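Local coordinates for ABC transporter, solute-binding protein (Staphylococcus aureus, PDB 6LKG), which binds alpha-D-glucose 6-phosphate in its interlobe cleft and probably serves as the solute-binding lipoprotein of an ABC importer, at residues B[8-13]-B[186-191]; B[73-78]-B[233-238]; B[242-247]-B[257-262]. One frame throughout, in Å; residues are numbered along the deposited sequence.

Contact 1. Residues B[8-13]-B[186-191]; sequences PYQSNL and LSYEQD. With G6P (6-O-phosphono-alpha-D-glucopyranose), chain E.
The side chain of Q190 leaves its helix with CG anti to the backbone N (chi1 -161°) and bends at chi2 (-86°), which carries the amide across to N12. N12 answers from the crowded position, its CG between its own N and carbonyl carbon, and the two amides pass in opposite directions. Q190 NE2 gives a hydrogen bond to N12 OD1 at 3.2 Å, with an N-H...O angle of 158°, the donor lying in the carbonyl plane of N12. L13 crosses Q190 at a slant, its CB nearest NE2 and its CD2 near CG and CD, so the leucine borders both the amide and the carbon chain.

The amide oxygen faces water. One water accepts from Q10 N at 2.8 Å and donates to Q190 OE1. The same water lies in the plane of the Y188 ring, 2.7 Å from Y188 OH. A second donates to D191 OD1 at 2.6 Å and to Q190 OE1 at 2.9 Å, while D191 OD2 binds S171.

This is the cleft of a periplasmic-binding-protein fold: the loop after strand 3-7 comes from one lobe, and the start of helix 189-197 from the other. Glucose 6-phosphate sits between them. The Y188 ring gives the sugar a flat apolar surface, met by O5 and C5, with D191 CB over the opposite face; Y188 CE1 is 3.6 Å from the sugar's C5. From the other lobe, Y9 CE1 comes within 3.1 Å of the sugar's O3, and Y9 OH is hydrogen-bonded to D216 OD2, which also binds the sugar phosphate.

Contact 2. Residues B[73-78]-B[233-238]; sequences YQDTSV and LVQYLT
Y73 reaches the helix with its hydroxyl and one edge carbon of its ring. CG is anti to the backbone N (chi1 174°), which sends the ring out toward V234 and Q235. The phenol gives its proton to Q235 OE1, with Y73 OH 2.6 Å from that oxygen, lying in the carbonyl plane at a C=O...O angle of 148°. The ring and amide planes are steeply inclined to each other, about 69° apart. Beside this polar end, Y73 CE2 rests 4.0 Å from V234 CG1, an apolar touch that continues onto L220 of strand 213-221. Tyrosine suits this partly exposed place because its ring can cover a valine while its hydroxyl meets a surface glutamine.

D75 points its carboxylate between Q235 and T238. Its carboxylate and the Q235 amide are too close in the model for their atoms to be trusted in detail. D75 OD2 lies 2.6 Å from T238 OG1, itself a doubtful bond, and V234 O, one turn back along the helix, is also within reach of the threonine proton. The setting is the last turn of helix 230-237, in the lobe of this solute-binding fold that carries strand 213-221. The loop following strand 70-71 passes alongside that turn, and T93 of strand 92-105 touches both D75 and T238.

T76, exposed, crosses the Q235 side chain at about a right angle. Two waters follow at S77, donating to Q235 O at 2.7 Å and to T238 O at 2.8 Å. Both also lie near S77 OG, whose position is doubtful. Serine suits the place because a short hydroxyl can both give to and accept from water; T238 O also receives R256 NH1.

Contact 3. Residues B[242-247]-B[257-262]; sequences VQQRLV and KDVSEQ
The side-chain oxygen of Q243, a residue whose CB meets V259 CG2 at 4.2 Å, is gripped by two donors: S254 OG and the backbone N of I255. Its NE2 in turn binds the carbonyls of F95 and L237. With both ends of the amide engaged, the rotation of this buried glutamine is fixed, and its CB methylene is left facing V259. Glutamine suits the place because one amide can serve donors and acceptors together.

V259 is the main apolar residue the loop gives to the helix. With chi1 at 166°, CG1 swings away from the backbone N and is directed at Q244 and V247. V247 CG2 packs 3.9 Å from V259 CG1, the two branched side chains crossing at a slant. V247 CG1 touches the same methyl, so both branches of the helix valine cover it. Q244 adds a further contact beside V247: bent at chi2, it brings OE1 to 3.3 Å from V259 CG1, a contact of an amide oxygen with a methyl.

Further along the loop V247 CG2 lies 3.9 Å from S260 O. This carbonyl is buried with no polar partner in the model, a probable energetic cost borne beside the V247 methyl.

The segment 257-262 thus runs over one side of helix 240-250, with R240 of that helix also touching D258 and V259. L246 packs onto F95 and L96 of strand 92-105, whereas V242 and R245 reach helix 11-25, leaving the helix set between strand, helix and the covering loop.

Overall arrangement
Contact 1 is buried near the centre of the chain, whereas contacts 2 and 3 are only partly buried and lie on the same side of that centre, their own centres about 15 Å apart. Contact 1 is a polar, water-bridged join between lobes beside the bound sugar phosphate. Contact 2 also uses polar groups and water, but at a helix end and away from the ligand; contact 3 relies mainly on valines. Helix 230-237 of contact 2 leads directly into helix 240-250 of contact 3, and Q243 NE2 probably hydrogen-bonds L237 O between them. Helix 11-25 ties contact 1 to contact 3, L13 CD1 packing 3.7 Å from L246 CD2, while contacts 1 and 2 do not touch.

Contact 1. Residues B[8-13]-B[186-191]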
loop_
_atom_site.group_PDB
_atom_site.type_symbol
_atom_site.label_atom_id
_atom_site.label_comp_id
_atom_site.label_asym_id
_atom_site.label_seq_id
_atom_site.Cartn_x
_atom_site.Cartn_y
_atom_site.Cartn_z
ATOM N N PRO B 8 -26.958 -8.849 -11.932
ATOM C CA PRO B 8 -26.273 -9.775 -11.021
ATOM C C PRO B 8 -24.771 -9.849 -11.241
ATOM O O PRO B 8 -24.085 -10.530 -10.468
ATOM C CB PRO B 8 -26.940 -11.120 -11.335
ATOM C CG PRO B 8 -27.335 -11.000 -12.775
ATOM C CD PRO B 8 -27.697 -9.553 -12.996
ATOM N N TYR B 9 -24.246 -9.181 -12.267
ATOM C CA TYR B 9 -22.812 -9.180 -12.517
ATOM C C TYR B 9 -22.063 -8.552 -11.349
ATOM O O TYR B 9 -22.577 -7.675 -10.651
ATOM C CB TYR B 9 -22.488 -8.403 -13.793
ATOM C CG TYR B 9 -22.763 -9.142 -15.081
ATOM C CD1 TYR B 9 -22.291 -10.431 -15.281
ATOM C CD2 TYR B 9 -23.479 -8.539 -16.104
ATOM C CE1 TYR B 9 -22.534 -11.102 -16.464
ATOM C CE2 TYR B 9 -23.724 -9.198 -17.290
ATOM C CZ TYR B 9 -23.253 -10.480 -17.462
ATOM O OH TYR B 9 -23.498 -11.139 -18.641
ATOM N N GLN B 10 -20.831 -9.006 -11.144
ATOM C CA GLN B 10 -19.947 -8.331 -10.209
ATOM C C GLN B 10 -19.576 -6.957 -10.755
ATOM O O GLN B 10 -19.455 -6.759 -11.967
ATOM C CB GLN B 10 -18.685 -9.161 -9.963
ATOM C CG GLN B 10 -18.896 -10.361 -9.049
ATOM C CD GLN B 10 -19.314 -9.972 -7.644
ATOM O OE1 GLN B 10 -20.504 -9.941 -7.325
ATOM N NE2 GLN B 10 -18.339 -9.677 -6.795
ATOM N N SER B 11 -19.402 -5.999 -9.842
ATOM C CA SER B 11 -19.082 -4.636 -10.251
ATOM C C SER B 11 -17.815 -4.577 -11.094
ATOM O O SER B 11 -17.728 -3.766 -12.023
ATOM C CB SER B 11 -18.941 -3.739 -9.020
ATOM O OG SER B 11 -18.711 -2.393 -9.395
ATOM N N ASN B 12 -16.833 -5.435 -10.803
ATOM C CA ASN B 12 -15.564 -5.391 -11.521
ATOM C C ASN B 12 -15.719 -5.676 -13.010
ATOM O O ASN B 12 -14.831 -5.322 -13.791
ATOM C CB ASN B 12 -14.574 -6.385 -10.905
ATOM C CG ASN B 12 -15.018 -7.833 -11.058
ATOM O OD1 ASN B 12 -14.950 -8.407 -12.145
ATOM N ND2 ASN B 12 -15.464 -8.432 -9.961
ATOM N N LEU B 13 -16.820 -6.304 -13.423
ATOM C CA LEU B 13 -16.993 -6.657 -14.826
ATOM C C LEU B 13 -17.685 -5.562 -15.630
ATOM O O LEU B 13 -17.283 -5.286 -16.765
ATOM C CB LEU B 13 -17.782 -7.965 -14.946
ATOM C CG LEU B 13 -18.123 -8.428 -16.365
ATOM C CD1 LEU B 13 -16.859 -8.663 -17.177
ATOM C CD2 LEU B 13 -18.980 -9.683 -16.328
ATOM N N LEU B 186 -19.675 -24.681 -6.852
ATOM C CA LEU B 186 -20.332 -24.468 -8.139
ATOM C C LEU B 186 -20.379 -22.969 -8.415
ATOM O O LEU B 186 -21.069 -22.223 -7.714
ATOM C CB LEU B 186 -21.736 -25.070 -8.142
ATOM C CG LEU B 186 -21.851 -26.566 -7.850
ATOM C CD1 LEU B 186 -23.264 -27.044 -8.152
ATOM C CD2 LEU B 186 -20.830 -27.363 -8.647
ATOM N N SER B 187 -19.651 -22.532 -9.437
ATOM C CA SER B 187 -19.511 -21.112 -9.731
ATOM C C SER B 187 -19.698 -20.905 -11.232
ATOM O O SER B 187 -20.261 -21.745 -11.945
ATOM C CB SER B 187 -18.156 -20.604 -9.219
ATOM O OG SER B 187 -18.015 -19.211 -9.428
ATOM N N TYR B 188 -19.236 -19.760 -11.732
ATOM C CA TYR B 188 -19.222 -19.481 -13.160
ATOM C C TYR B 188 -17.854 -18.935 -13.556
ATOM O O TYR B 188 -17.037 -18.565 -12.708
ATOM C CB TYR B 188 -20.355 -18.522 -13.566
ATOM C CG TYR B 188 -20.327 -17.150 -12.928
ATOM C CD1 TYR B 188 -20.809 -16.947 -11.641
ATOM C CD2 TYR B 188 -19.853 -16.051 -13.631
ATOM C CE1 TYR B 188 -20.799 -15.689 -11.063
ATOM C CE2 TYR B 188 -19.837 -14.792 -13.064
ATOM C CZ TYR B 188 -20.310 -14.615 -11.783
ATOM O OH TYR B 188 -20.293 -13.360 -11.223
ATOM N N GLU B 189 -17.618 -18.888 -14.871
ATOM C CA GLU B 189 -16.261 -18.739 -15.391
ATOM C C GLU B 189 -15.630 -17.415 -14.969
ATOM O O GLU B 189 -14.492 -17.385 -14.488
ATOM C CB GLU B 189 -16.272 -18.860 -16.915
ATOM C CG GLU B 189 -14.909 -19.161 -17.525
ATOM C CD GLU B 189 -14.921 -19.106 -19.041
ATOM O OE1 GLU B 189 -15.223 -18.030 -19.602
ATOM O OE2 GLU B 189 -14.642 -20.145 -19.675
ATOM N N GLN B 190 -16.350 -16.307 -15.158
ATOM C CA GLN B 190 -15.764 -14.996 -14.893
ATOM C C GLN B 190 -15.439 -14.817 -13.415
ATOM O O GLN B 190 -14.388 -14.265 -13.066
ATOM C CB GLN B 190 -16.708 -13.893 -15.374
ATOM C CG GLN B 190 -16.039 -12.539 -15.561
ATOM C CD GLN B 190 -15.995 -11.724 -14.283
ATOM O OE1 GLN B 190 -16.813 -11.915 -13.382
ATOM N NE2 GLN B 190 -15.035 -10.809 -14.197
ATOM N N ASP B 191 -16.327 -15.280 -12.531
ATOM C CA ASP B 191 -16.069 -15.176 -11.099
ATOM C C ASP B 191 -14.877 -16.032 -10.690
ATOM O O ASP B 191 -14.061 -15.614 -9.861
ATOM C CB ASP B 191 -17.317 -15.580 -10.312
ATOM C CG ASP B 191 -17.613 -14.639 -9.161
ATOM O OD1 ASP B 191 -17.003 -13.549 -9.105
ATOM O OD2 ASP B 191 -18.458 -14.989 -8.311
HETATM C C1 G6P E . -24.465 -16.513 -13.798
HETATM C C2 G6P E . -24.508 -15.629 -15.073
HETATM C C3 G6P E . -24.043 -14.230 -14.904
HETATM C C4 G6P E . -24.481 -13.683 -13.620
HETATM C C5 G6P E . -23.810 -14.445 -12.479
HETATM C C6 G6P E . -24.305 -13.910 -11.171
HETATM O O1 G6P E . -23.628 -17.605 -14.025
HETATM O O2 G6P E . -23.735 -16.260 -16.107
HETATM O O3 G6P E . -24.634 -13.398 -15.997
HETATM O O4 G6P E . -24.107 -12.285 -13.541
HETATM O O5 G6P E . -24.075 -15.901 -12.516
HETATM O O6 G6P E . -25.701 -14.112 -11.092
HETATM P P G6P E . -26.330 -15.007 -9.799
HETATM O O1P G6P E . -27.848 -14.935 -9.855
HETATM O O2P G6P E . -25.876 -16.478 -9.896
HETATM O O3P G6P E . -25.863 -14.424 -8.519
HETATM O O HOH W 1 -19.683 -11.122 -12.663
HETATM O O HOH W 2 -16.063 -11.704 -10.607
#

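Contact 2. Residues B[73-78]-B[233-238]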
loop_
_atom_site.group_PDB
_atom_site.type_symbol
_atom_site.label_atom_id
_atom_site.label_comp_id
_atom_site.label_asym_id
_atom_site.label_seq_id
_atom_site.Cartn_x
_atom_site.Cartn_y
_atom_site.Cartn_z
ATOM N N TYR B 73 -37.973 -5.722 -27.403
ATOM C CA TYR B 73 -36.982 -4.959 -28.138
ATOM C C TYR B 73 -36.004 -5.946 -28.727
ATOM O O TYR B 73 -35.756 -7.008 -28.147
ATOM C CB TYR B 73 -36.254 -3.952 -27.246
ATOM C CG TYR B 73 -35.134 -3.245 -27.956
ATOM C CD1 TYR B 73 -35.394 -2.186 -28.811
ATOM C CD2 TYR B 73 -33.817 -3.655 -27.797
ATOM C CE1 TYR B 73 -34.374 -1.539 -29.474
ATOM C CE2 TYR B 73 -32.788 -3.015 -28.457
ATOM C CZ TYR B 73 -33.073 -1.958 -29.294
ATOM O OH TYR B 73 -32.061 -1.310 -29.958
ATOM N N GLN B 74 -35.434 -5.596 -29.871
ATOM C CA GLN B 74 -34.427 -6.503 -30.371
ATOM C C GLN B 74 -33.299 -5.718 -31.028
ATOM O O GLN B 74 -33.537 -4.815 -31.835
ATOM C CB GLN B 74 -35.127 -7.560 -31.239
ATOM C CG GLN B 74 -34.344 -8.475 -32.161
ATOM C CD GLN B 74 -33.617 -9.505 -31.261
ATOM O OE1 GLN B 74 -33.202 -9.142 -30.137
ATOM N NE2 GLN B 74 -33.717 -10.789 -31.616
ATOM N N ASP B 75 -32.078 -6.025 -30.607
ATOM C CA ASP B 75 -30.884 -5.356 -31.096
ATOM C C ASP B 75 -30.725 -5.569 -32.593
ATOM O O ASP B 75 -30.903 -6.680 -33.102
ATOM C CB ASP B 75 -29.670 -5.918 -30.351
ATOM C CG ASP B 75 -28.402 -5.163 -30.634
ATOM O OD1 ASP B 75 -28.446 -3.928 -30.709
ATOM O OD2 ASP B 75 -27.345 -5.809 -30.772
ATOM N N THR B 76 -30.428 -4.481 -33.313
ATOM C CA THR B 76 -30.279 -4.586 -34.761
ATOM C C THR B 76 -29.034 -5.359 -35.157
ATOM O O THR B 76 -28.906 -5.737 -36.327
ATOM C CB THR B 76 -30.206 -3.202 -35.409
ATOM O OG1 THR B 76 -29.004 -2.547 -34.991
ATOM C CG2 THR B 76 -31.393 -2.353 -35.009
ATOM N N SER B 77 -28.136 -5.631 -34.210
ATOM C CA SER B 77 -26.903 -6.342 -34.522
ATOM C C SER B 77 -27.033 -7.841 -34.322
ATOM O O SER B 77 -26.014 -8.536 -34.279
ATOM C CB SER B 77 -25.756 -5.806 -33.661
ATOM O OG SER B 77 -25.982 -6.091 -32.297
ATOM N N VAL B 78 -28.266 -8.339 -34.192
ATOM C CA VAL B 78 -28.495 -9.771 -34.016
ATOM C C VAL B 78 -27.882 -10.559 -35.169
ATOM O O VAL B 78 -27.332 -11.651 -34.974
ATOM C CB VAL B 78 -30.004 -10.052 -33.852
ATOM C CG1 VAL B 78 -30.776 -9.692 -35.112
ATOM C CG2 VAL B 78 -30.234 -11.502 -33.464
ATOM N N LEU B 233 -27.931 2.198 -24.927
ATOM C CA LEU B 233 -27.090 1.406 -24.033
ATOM C C LEU B 233 -27.034 -0.048 -24.481
ATOM O O LEU B 233 -25.964 -0.669 -24.469
ATOM C CB LEU B 233 -27.608 1.505 -22.598
ATOM C CG LEU B 233 -26.862 0.667 -21.556
ATOM C CD1 LEU B 233 -25.373 0.997 -21.564
ATOM C CD2 LEU B 233 -27.454 0.875 -20.169
ATOM N N VAL B 234 -28.178 -0.608 -24.878
ATOM C CA VAL B 234 -28.199 -1.979 -25.382
ATOM C C VAL B 234 -27.329 -2.095 -26.627
ATOM O O VAL B 234 -26.559 -3.053 -26.776
ATOM C CB VAL B 234 -29.645 -2.432 -25.655
ATOM C CG1 VAL B 234 -29.659 -3.859 -26.175
ATOM C CG2 VAL B 234 -30.491 -2.305 -24.395
ATOM N N GLN B 235 -27.431 -1.119 -27.537
ATOM C CA GLN B 235 -26.576 -1.108 -28.721
ATOM C C GLN B 235 -25.108 -1.074 -28.320
ATOM O O GLN B 235 -24.271 -1.772 -28.906
ATOM C CB GLN B 235 -26.867 0.123 -29.581
ATOM C CG GLN B 235 -28.149 0.158 -30.411
ATOM C CD GLN B 235 -28.522 -1.154 -31.060
ATOM O OE1 GLN B 235 -29.666 -1.601 -30.947
ATOM N NE2 GLN B 235 -27.564 -1.790 -31.731
ATOM N N TYR B 236 -24.786 -0.263 -27.312
ATOM C CA TYR B 236 -23.413 -0.138 -26.839
ATOM C C TYR B 236 -22.899 -1.465 -26.288
ATOM O O TYR B 236 -21.801 -1.910 -26.636
ATOM C CB TYR B 236 -23.356 0.978 -25.794
ATOM C CG TYR B 236 -22.040 1.150 -25.082
ATOM C CD1 TYR B 236 -21.028 1.927 -25.630
ATOM C CD2 TYR B 236 -21.826 0.579 -23.837
ATOM C CE1 TYR B 236 -19.827 2.103 -24.973
ATOM C CE2 TYR B 236 -20.631 0.751 -23.171
ATOM C CZ TYR B 236 -19.634 1.511 -23.742
ATOM O OH TYR B 236 -18.442 1.677 -23.075
ATOM N N LEU B 237 -23.695 -2.122 -25.441
ATOM C CA LEU B 237 -23.248 -3.360 -24.810
ATOM C C LEU B 237 -23.063 -4.487 -25.820
ATOM O O LEU B 237 -22.240 -5.382 -25.597
ATOM C CB LEU B 237 -24.238 -3.777 -23.722
ATOM C CG LEU B 237 -24.333 -2.836 -22.520
ATOM C CD1 LEU B 237 -25.481 -3.236 -21.608
ATOM C CD2 LEU B 237 -23.016 -2.806 -21.751
ATOM N N THR B 238 -23.812 -4.470 -26.922
ATOM C CA THR B 238 -23.695 -5.489 -27.957
ATOM C C THR B 238 -22.830 -5.052 -29.134
ATOM O O THR B 238 -22.704 -5.807 -30.104
ATOM C CB THR B 238 -25.084 -5.890 -28.466
ATOM O OG1 THR B 238 -25.757 -4.739 -28.994
ATOM C CG2 THR B 238 -25.919 -6.478 -27.337
HETATM O O HOH W 3 -24.726 -3.271 -31.156
HETATM O O HOH W 4 -24.192 -7.999 -31.103
#

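Contact 3. Residues B[242-247]-B[257-262]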
loop_
_atom_site.group_PDB
_atom_site.type_symbol
_atom_site.label_atom_id
_atom_site.label_comp_id
_atom_site.label_asym_id
_atom_site.label_seq_id
_atom_site.Cartn_x
_atom_site.Cartn_y
_atom_site.Cartn_z
ATOM N N VAL B 242 -17.158 -2.845 -27.756
ATOM C CA VAL B 242 -17.376 -3.149 -26.347
ATOM C C VAL B 242 -17.201 -4.640 -26.090
ATOM O O VAL B 242 -16.582 -5.044 -25.098
ATOM C CB VAL B 242 -18.761 -2.649 -25.901
ATOM C CG1 VAL B 242 -19.086 -3.154 -24.507
ATOM C CG2 VAL B 242 -18.800 -1.131 -25.936
ATOM N N GLN B 243 -17.734 -5.480 -26.981
ATOM C CA GLN B 243 -17.531 -6.919 -26.850
ATOM C C GLN B 243 -16.054 -7.272 -26.957
ATOM O O GLN B 243 -15.566 -8.160 -26.248
ATOM C CB GLN B 243 -18.339 -7.662 -27.914
ATOM C CG GLN B 243 -19.847 -7.580 -27.728
ATOM C CD GLN B 243 -20.388 -8.654 -26.804
ATOM O OE1 GLN B 243 -19.932 -9.797 -26.825
ATOM N NE2 GLN B 243 -21.367 -8.290 -25.983
ATOM N N GLN B 244 -15.324 -6.582 -27.835
ATOM C CA GLN B 244 -13.893 -6.831 -27.952
ATOM C C GLN B 244 -13.164 -6.426 -26.675
ATOM O O GLN B 244 -12.187 -7.072 -26.279
ATOM C CB GLN B 244 -13.323 -6.087 -29.160
ATOM C CG GLN B 244 -11.821 -6.221 -29.303
ATOM C CD GLN B 244 -11.401 -7.669 -29.479
ATOM O OE1 GLN B 244 -11.976 -8.398 -30.290
ATOM N NE2 GLN B 244 -10.411 -8.100 -28.706
ATOM N N ARG B 245 -13.617 -5.355 -26.019
ATOM C CA ARG B 245 -12.997 -4.962 -24.757
ATOM C C ARG B 245 -13.300 -5.969 -23.651
ATOM O O ARG B 245 -12.436 -6.250 -22.811
ATOM C CB ARG B 245 -13.443 -3.554 -24.356
ATOM C CG ARG B 245 -12.720 -3.029 -23.120
ATOM C CD ARG B 245 -13.349 -1.764 -22.567
ATOM N NE ARG B 245 -12.700 -1.310 -21.338
ATOM C CZ ARG B 245 -13.173 -0.351 -20.546
ATOM N NH1 ARG B 245 -14.311 0.264 -20.841
ATOM N NH2 ARG B 245 -12.511 -0.014 -19.446
ATOM N N LEU B 246 -14.517 -6.524 -23.633
ATOM C CA LEU B 246 -14.859 -7.515 -22.615
ATOM C C LEU B 246 -14.007 -8.773 -22.741
ATOM O O LEU B 246 -13.614 -9.367 -21.729
ATOM C CB LEU B 246 -16.344 -7.871 -22.703
ATOM C CG LEU B 246 -17.334 -6.904 -22.049
ATOM C CD1 LEU B 246 -18.747 -7.148 -22.556
ATOM C CD2 LEU B 246 -17.278 -7.055 -20.538
ATOM N N VAL B 247 -13.697 -9.191 -23.969
ATOM C CA VAL B 247 -12.866 -10.379 -24.138
ATOM C C VAL B 247 -11.404 -10.059 -23.834
ATOM O O VAL B 247 -10.678 -10.891 -23.277
ATOM C CB VAL B 247 -13.052 -10.989 -25.543
ATOM C CG1 VAL B 247 -14.529 -11.235 -25.826
ATOM C CG2 VAL B 247 -12.445 -10.118 -26.624
ATOM N N LYS B 257 -20.086 -12.928 -33.851
ATOM C CA LYS B 257 -19.228 -13.731 -34.716
ATOM C C LYS B 257 -17.925 -13.007 -35.039
ATOM O O LYS B 257 -16.865 -13.635 -35.124
ATOM C CB LYS B 257 -19.963 -14.084 -36.013
ATOM C CG LYS B 257 -21.220 -14.931 -35.848
ATOM C CD LYS B 257 -21.925 -15.142 -37.188
ATOM C CE LYS B 257 -22.531 -13.859 -37.746
ATOM N NZ LYS B 257 -23.356 -14.127 -38.963
ATOM N N ASP B 258 -17.982 -11.681 -35.211
ATOM C CA ASP B 258 -16.803 -10.948 -35.675
ATOM C C ASP B 258 -15.692 -10.908 -34.630
ATOM O O ASP B 258 -14.511 -10.873 -34.991
ATOM C CB ASP B 258 -17.182 -9.547 -36.164
ATOM C CG ASP B 258 -18.058 -8.789 -35.197
ATOM O OD1 ASP B 258 -18.133 -9.168 -34.011
ATOM O OD2 ASP B 258 -18.684 -7.801 -35.642
ATOM N N VAL B 259 -16.032 -10.906 -33.346
ATOM C CA VAL B 259 -15.036 -10.744 -32.295
ATOM C C VAL B 259 -14.456 -12.106 -31.952
ATOM O O VAL B 259 -15.199 -13.072 -31.732
ATOM C CB VAL B 259 -15.658 -10.101 -31.043
ATOM C CG1 VAL B 259 -14.722 -10.239 -29.843
ATOM C CG2 VAL B 259 -16.003 -8.653 -31.289
ATOM N N SER B 260 -13.132 -12.184 -31.893
ATOM C CA SER B 260 -12.464 -13.462 -31.726
ATOM C C SER B 260 -12.331 -13.750 -30.240
ATOM O O SER B 260 -12.263 -12.837 -29.417
ATOM C CB SER B 260 -11.089 -13.483 -32.397
ATOM O OG SER B 260 -10.154 -12.699 -31.681
ATOM N N GLU B 261 -12.300 -15.029 -29.900
ATOM C CA GLU B 261 -12.154 -15.400 -28.506
ATOM C C GLU B 261 -10.697 -15.227 -28.077
ATOM O O GLU B 261 -9.785 -15.125 -28.901
ATOM C CB GLU B 261 -12.642 -16.834 -28.305
ATOM C CG GLU B 261 -12.916 -17.254 -26.872
ATOM C CD GLU B 261 -13.534 -18.640 -26.810
ATOM O OE1 GLU B 261 -13.466 -19.280 -25.741
ATOM O OE2 GLU B 261 -14.107 -19.082 -27.831
ATOM N N GLN B 262 -10.490 -15.104 -26.769
ATOM C CA GLN B 262 -9.145 -15.098 -26.203
ATOM C C GLN B 262 -9.137 -15.945 -24.936
ATOM O O GLN B 262 -9.568 -15.500 -23.864
ATOM C CB GLN B 262 -8.648 -13.679 -25.952
ATOM C CG GLN B 262 -7.237 -13.611 -25.386
ATOM C CD GLN B 262 -7.176 -12.841 -24.079
ATOM O OE1 GLN B 262 -7.746 -11.755 -23.968
ATOM N NE2 GLN B 262 -6.575 -13.441 -23.057
#